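Local coordinates for protein KDGF (Halomonas sp., PDB 5FQ0) that probably acts as a nickel-bound cupin enzyme that converts unsaturated uronate monomers from pectin or alginate breakdown into their linear ketonised forms, at residues B[26-31]-B[105-110]; B[32-37]-B[99-104]. All blocks are in the same frame, centred on the assembly; numbering follows the deposited sequence.

In the fold
Interaction 2 lies within the larger antiparallel sheet of the cupin barrel and interaction 1 at the end of that sheet, their centres 10 Å apart. Interaction 2 pairs the neighbouring strands 32-39 and 98-105; interaction 1 ties the turn between strands 21-29 and 32-39 to the chain that leaves strand 98-105. Backbone bonds join the two: Val26 N lies 2.9 Å from Ala34 O, and Ala27 O lies 2.9 Å from Ala34 N. Arg108 N also packs on Met33 SD at 3.5 Å. Nickel, bound by His48, His50, Gln55 and His89, is about 4 Å from the side chain of Phe104 in interaction 2 but about 12 Å from that of Pro106 in interaction 1.

Interaction 1: residues B[26-31]-B[105-110]; sequences VAHTPD and SPRRDD
The backbone N of Arg107 donates to Pro30 O at 3.1 Å, almost straight at hydrogen (172°) although it sits well above the carbonyl plane, while Asp31 and Pro106 bring their CA atoms to 4.0 Å. This joins the turn between two cupin strands to the segment that leaves the sheet through the cis peptide bond before Pro106. Within the turn, Asp31 N donates to Thr29 OG1, which makes an ST turn; that hydroxyl is also hydrogen-bonded to an acidic side chain of the other chain. Farther back on the strand, a classic beta bulge sets Val26 and Ala27 together against the single residue Ala34.

Arg107 carries most of the side-chain contact. Its CG is placed between the backbone N and the carbonyl carbon (chi1 83°), and from there the chain runs extended past Thr29 O, 3.1 Å from Arg107 CB. One face of the guanidinium lies against Pro30 CA, which stands 3.7 Å above its centre. At the far end NH1 gives a bent bond to His28 ND1 (3.0 Å), meeting the imidazole edge in plane with the two flat groups 81° apart, while NE binds Asp109 OD1 in a salt bridge. With an alanine here, Asp109 would probably lose its cationic mate and His28 ND1 this donor. Beside the cis bond, Ser105 OG donates to Asp31 O at 2.9 Å.

Interaction 2: residues B[32-37]-B[99-104]; sequences LMAVCV and LVIDLF
The ring of Phe104 meets Val35 at its edge: Val35 CG2 comes near the ring plane, 4.2 Å from Phe104 CE2, while Met33 O approaches the ring obliquely. The other flat group, the carboxylate of Asp102, reaches Val37 on the same side of the sheet, with Asp102 OD2 3.5 Å from Val37 CG2. This methyl stands beside the backbone N of Val37, with CG1 taking the position anti to that nitrogen (chi1 -168°). The other oxygen, Asp102 OD1, has a weak hydrogen bond from Gln55 NE2; because Gln55 is a nickel ligand, Asp102 is in a position to help orient it from the second shell. The side chain of Phe104 packs on Gln55 and lies about 4 Å from a citrate, probably picked up from the crystallisation liquor.

Beneath these side chains the two strands form an antiparallel ladder of the cupin beta-barrel, running at 161° to each other. Met33 with Phe104, Val35 with Asp102 and Val37 with Val100 are hydrogen-bonded pairs, each closed by two backbone bonds. The shortest of the six runs from Val37 N to Val100 O at 2.8 Å. The longest, from Met33 N to Phe104 O, measures 3.1 Å. Between them, Ala34 with Leu103 and Cys36 with Ile101 are non-hydrogen-bonded pairs whose CA atoms draw in to 4.6 Å.

Those two pairs put their side chains on the sheet face opposite Phe104 and Asp102. Ala34, Leu103 and Ile101 pack there against apolar and aromatic side chains of the other chain, so this face probably contributes to the interface between the two chains of the assembly. Ala34 CB touches Leu103 CD2 at 3.9 Å, and Ile101 folds its CD1 across to Cys36, lying 3.9 Å from Cys36 SG.

Interaction 1: residues B[26-31]-B[105-110]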
loop_
_atom_site.group_PDB
_atom_site.type_symbol
_atom_site.label_atom_id
_atom_site.label_comp_id
_atom_site.label_asym_id
_atom_site.label_seq_id
_atom_site.Cartn_x
_atom_site.Cartn_y
_atom_site.Cartn_z
ATOM N N VAL B 26 9.460 -1.305 3.234
ATOM C CA VAL B 26 8.552 -1.049 4.349
ATOM C C VAL B 26 8.347 -2.322 5.210
ATOM O O VAL B 26 8.681 -2.341 6.395
ATOM C CB VAL B 26 7.236 -0.403 3.833
ATOM C CG1 VAL B 26 6.157 -0.404 4.890
ATOM C CG2 VAL B 26 7.521 1.039 3.350
ATOM N N ALA B 27 7.837 -3.391 4.600
ATOM C CA ALA B 27 7.522 -4.625 5.351
ATOM C C ALA B 27 7.345 -5.748 4.330
ATOM O O ALA B 27 7.037 -5.497 3.143
ATOM C CB ALA B 27 6.249 -4.465 6.195
ATOM N N HIS B 28 7.535 -6.986 4.766
ATOM C CA HIS B 28 7.263 -8.099 3.864
ATOM C C HIS B 28 7.018 -9.392 4.612
ATOM O O HIS B 28 7.441 -9.530 5.747
ATOM C CB HIS B 28 8.409 -8.296 2.866
ATOM C CG HIS B 28 9.759 -8.415 3.501
ATOM N ND1 HIS B 28 10.317 -9.631 3.826
ATOM C CD2 HIS B 28 10.662 -7.476 3.870
ATOM C CE1 HIS B 28 11.507 -9.439 4.366
ATOM N NE2 HIS B 28 11.745 -8.145 4.393
ATOM N N THR B 29 6.269 -10.297 3.979
ATOM C CA THR B 29 6.259 -11.696 4.325
ATOM C C THR B 29 6.746 -12.359 3.033
ATOM O O THR B 29 6.992 -11.652 2.039
ATOM C CB THR B 29 4.835 -12.207 4.649
ATOM O OG1 THR B 29 4.059 -12.216 3.454
ATOM C CG2 THR B 29 4.148 -11.333 5.729
ATOM N N PRO B 30 6.867 -13.703 3.014
ATOM C CA PRO B 30 7.163 -14.328 1.729
ATOM C C PRO B 30 6.138 -14.083 0.635
ATOM O O PRO B 30 6.477 -14.143 -0.549
ATOM C CB PRO B 30 7.201 -15.829 2.080
ATOM C CG PRO B 30 7.656 -15.845 3.532
ATOM C CD PRO B 30 6.887 -14.681 4.120
ATOM N N ASP B 31 4.886 -13.835 0.993
ATOM C CA ASP B 31 3.861 -13.645 -0.037
ATOM C C ASP B 31 3.455 -12.195 -0.269
ATOM O O ASP B 31 2.575 -11.953 -1.102
ATOM C CB ASP B 31 2.565 -14.393 0.290
ATOM C CG ASP B 31 2.781 -15.879 0.553
ATOM O OD1 ASP B 31 3.744 -16.439 -0.001
ATOM O OD2 ASP B 31 1.967 -16.468 1.319
ATOM N N SER B 105 3.109 -9.311 -4.707
ATOM C CA SER B 105 2.909 -10.682 -4.268
ATOM C C SER B 105 3.481 -11.562 -5.387
ATOM O O SER B 105 3.140 -11.352 -6.555
ATOM C CB SER B 105 1.438 -10.997 -4.059
ATOM O OG SER B 105 1.306 -12.356 -3.633
ATOM N N PRO B 106 4.387 -12.491 -5.064
ATOM C CA PRO B 106 4.935 -12.642 -3.718
ATOM C C PRO B 106 5.931 -11.529 -3.441
ATOM O O PRO B 106 5.942 -10.514 -4.141
ATOM C CB PRO B 106 5.646 -14.015 -3.782
ATOM C CG PRO B 106 6.024 -14.169 -5.216
ATOM C CD PRO B 106 4.866 -13.553 -5.978
ATOM N N ARG B 107 6.745 -11.677 -2.414
ATOM C CA ARG B 107 7.662 -10.595 -2.114
ATOM C C ARG B 107 8.785 -10.618 -3.158
ATOM O O ARG B 107 9.026 -11.672 -3.771
ATOM C CB ARG B 107 8.199 -10.710 -0.693
ATOM C CG ARG B 107 9.362 -11.631 -0.532
ATOM C CD ARG B 107 10.128 -11.380 0.763
ATOM N NE ARG B 107 10.731 -12.652 1.107
ATOM C CZ ARG B 107 10.699 -13.224 2.316
ATOM N NH1 ARG B 107 10.175 -12.612 3.387
ATOM N NH2 ARG B 107 11.213 -14.416 2.453
ATOM N N ARG B 108 9.441 -9.464 -3.367
ATOM C CA ARG B 108 10.508 -9.329 -4.336
ATOM C C ARG B 108 11.835 -9.648 -3.636
ATOM O O ARG B 108 12.412 -8.775 -3.015
ATOM C CB ARG B 108 10.532 -7.906 -4.901
ATOM C CG ARG B 108 9.339 -7.579 -5.810
ATOM C CD ARG B 108 9.615 -8.071 -7.226
ATOM N NE ARG B 108 10.878 -7.487 -7.691
ATOM C CZ ARG B 108 10.973 -6.327 -8.349
ATOM N NH1 ARG B 108 9.869 -5.611 -8.639
ATOM N NH2 ARG B 108 12.180 -5.879 -8.703
ATOM N N ASP B 109 12.275 -10.913 -3.684
ATOM C CA ASP B 109 13.527 -11.314 -2.994
ATOM C C ASP B 109 14.750 -10.598 -3.554
ATOM O O ASP B 109 15.721 -10.367 -2.826
ATOM C CB ASP B 109 13.726 -12.841 -2.980
ATOM C CG ASP B 109 12.643 -13.558 -2.208
ATOM O OD1 ASP B 109 12.182 -13.036 -1.186
ATOM O OD2 ASP B 109 12.226 -14.648 -2.618
ATOM N N ASP B 110 14.691 -10.199 -4.827
ATOM C CA ASP B 110 15.806 -9.446 -5.436
ATOM C C ASP B 110 16.045 -8.077 -4.812
ATOM O O ASP B 110 17.083 -7.499 -5.018
ATOM C CB ASP B 110 15.593 -9.268 -6.938
ATOM C CG ASP B 110 14.315 -8.516 -7.243
ATOM O OD1 ASP B 110 13.238 -9.087 -7.010
ATOM O OD2 ASP B 110 14.386 -7.359 -7.706
#

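Interaction 2: residues B[32-37]-B[99-104]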
loop_
_atom_site.group_PDB
_atom_site.type_symbol
_atom_site.label_atom_id
_atom_site.label_comp_id
_atom_site.label_asym_id
_atom_site.label_seq_id
_atom_site.Cartn_x
_atom_site.Cartn_y
_atom_site.Cartn_z
ATOM N N LEU B 32 4.021 -11.246 0.491
ATOM C CA LEU B 32 3.524 -9.876 0.429
ATOM C C LEU B 32 4.615 -8.910 0.825
ATOM O O LEU B 32 5.333 -9.142 1.782
ATOM C CB LEU B 32 2.331 -9.708 1.393
ATOM C CG LEU B 32 1.495 -8.429 1.356
ATOM C CD1 LEU B 32 0.922 -8.201 -0.032
ATOM C CD2 LEU B 32 0.400 -8.472 2.423
ATOM N N MET B 33 4.726 -7.806 0.094
ATOM C CA MET B 33 5.769 -6.829 0.354
ATOM C C MET B 33 5.277 -5.421 -0.010
ATOM O O MET B 33 4.518 -5.248 -0.988
ATOM C CB MET B 33 7.017 -7.192 -0.465
ATOM C CG MET B 33 8.179 -6.195 -0.371
ATOM S SD MET B 33 9.649 -6.654 -1.335
ATOM C CE MET B 33 10.873 -7.045 -0.116
ATOM N N ALA B 34 5.708 -4.436 0.771
ATOM C CA ALA B 34 5.443 -3.030 0.499
ATOM C C ALA B 34 6.782 -2.299 0.474
ATOM O O ALA B 34 7.637 -2.536 1.335
ATOM C CB ALA B 34 4.510 -2.429 1.570
ATOM N N VAL B 35 6.945 -1.406 -0.497
ATOM C CA VAL B 35 8.166 -0.627 -0.665
ATOM C C VAL B 35 7.726 0.815 -0.865
ATOM O O VAL B 35 6.816 1.080 -1.645
ATOM C CB VAL B 35 8.971 -1.085 -1.915
ATOM C CG1 VAL B 35 10.293 -0.338 -2.005
ATOM C CG2 VAL B 35 9.198 -2.601 -1.899
ATOM N N CYS B 36 8.333 1.761 -0.155
ATOM C CA CYS B 36 8.008 3.169 -0.420
ATOM C C CYS B 36 9.079 3.669 -1.384
ATOM O O CYS B 36 10.268 3.586 -1.059
ATOM C CB CYS B 36 7.986 3.996 0.881
ATOM S SG CYS B 36 7.643 5.755 0.630
ATOM N N VAL B 37 8.667 4.173 -2.559
ATOM C CA VAL B 37 9.620 4.637 -3.597
ATOM C C VAL B 37 9.461 6.153 -3.850
ATOM O O VAL B 37 8.357 6.657 -4.099
ATOM C CB VAL B 37 9.481 3.854 -4.943
ATOM C CG1 VAL B 37 10.675 4.145 -5.883
ATOM C CG2 VAL B 37 9.361 2.344 -4.684
ATOM N N LEU B 99 5.884 10.249 -4.211
ATOM C CA LEU B 99 5.990 8.973 -3.482
ATOM C C LEU B 99 4.959 7.977 -3.958
ATOM O O LEU B 99 3.788 8.315 -4.090
ATOM C CB LEU B 99 5.796 9.196 -1.965
ATOM C CG LEU B 99 6.762 10.153 -1.258
ATOM C CD1 LEU B 99 6.339 10.331 0.219
ATOM C CD2 LEU B 99 8.151 9.579 -1.328
ATOM N N VAL B 100 5.398 6.747 -4.217
ATOM C CA VAL B 100 4.462 5.672 -4.564
ATOM C C VAL B 100 4.796 4.469 -3.661
ATOM O O VAL B 100 5.964 4.149 -3.415
ATOM C CB VAL B 100 4.477 5.339 -6.097
ATOM C CG1 VAL B 100 5.889 4.961 -6.592
ATOM C CG2 VAL B 100 3.437 4.269 -6.476
ATOM N N ILE B 101 3.762 3.819 -3.157
ATOM C CA ILE B 101 3.960 2.572 -2.423
ATOM C C ILE B 101 3.796 1.462 -3.454
ATOM O O ILE B 101 2.677 1.269 -3.985
ATOM C CB ILE B 101 2.933 2.412 -1.269
ATOM C CG1 ILE B 101 2.821 3.681 -0.446
ATOM C CG2 ILE B 101 3.377 1.304 -0.334
ATOM C CD1 ILE B 101 4.151 4.191 0.088
ATOM N N ASP B 102 4.895 0.785 -3.797
ATOM C CA ASP B 102 4.782 -0.398 -4.639
ATOM C C ASP B 102 4.500 -1.610 -3.756
ATOM O O ASP B 102 5.247 -1.869 -2.807
ATOM C CB ASP B 102 6.059 -0.640 -5.441
ATOM C CG ASP B 102 6.192 0.304 -6.604
ATOM O OD1 ASP B 102 5.150 0.727 -7.160
ATOM O OD2 ASP B 102 7.347 0.571 -6.966
ATOM N N LEU B 103 3.426 -2.334 -4.085
ATOM C CA LEU B 103 2.984 -3.534 -3.360
ATOM C C LEU B 103 3.140 -4.761 -4.266
ATOM O O LEU B 103 2.787 -4.699 -5.443
ATOM C CB LEU B 103 1.510 -3.368 -2.948
ATOM C CG LEU B 103 1.238 -1.905 -2.550
ATOM C CD1 LEU B 103 -0.240 -1.629 -2.507
ATOM C CD2 LEU B 103 1.886 -1.603 -1.197
ATOM N N PHE B 104 3.641 -5.863 -3.716
ATOM C CA PHE B 104 3.966 -7.049 -4.520
ATOM C C PHE B 104 3.460 -8.331 -3.873
ATOM O O PHE B 104 3.384 -8.426 -2.648
ATOM C CB PHE B 104 5.489 -7.208 -4.732
ATOM C CG PHE B 104 6.144 -6.070 -5.490
ATOM C CD1 PHE B 104 6.187 -6.067 -6.887
ATOM C CD2 PHE B 104 6.745 -5.017 -4.793
ATOM C CE1 PHE B 104 6.827 -5.042 -7.571
ATOM C CE2 PHE B 104 7.365 -3.978 -5.452
ATOM C CZ PHE B 104 7.411 -3.983 -6.856
#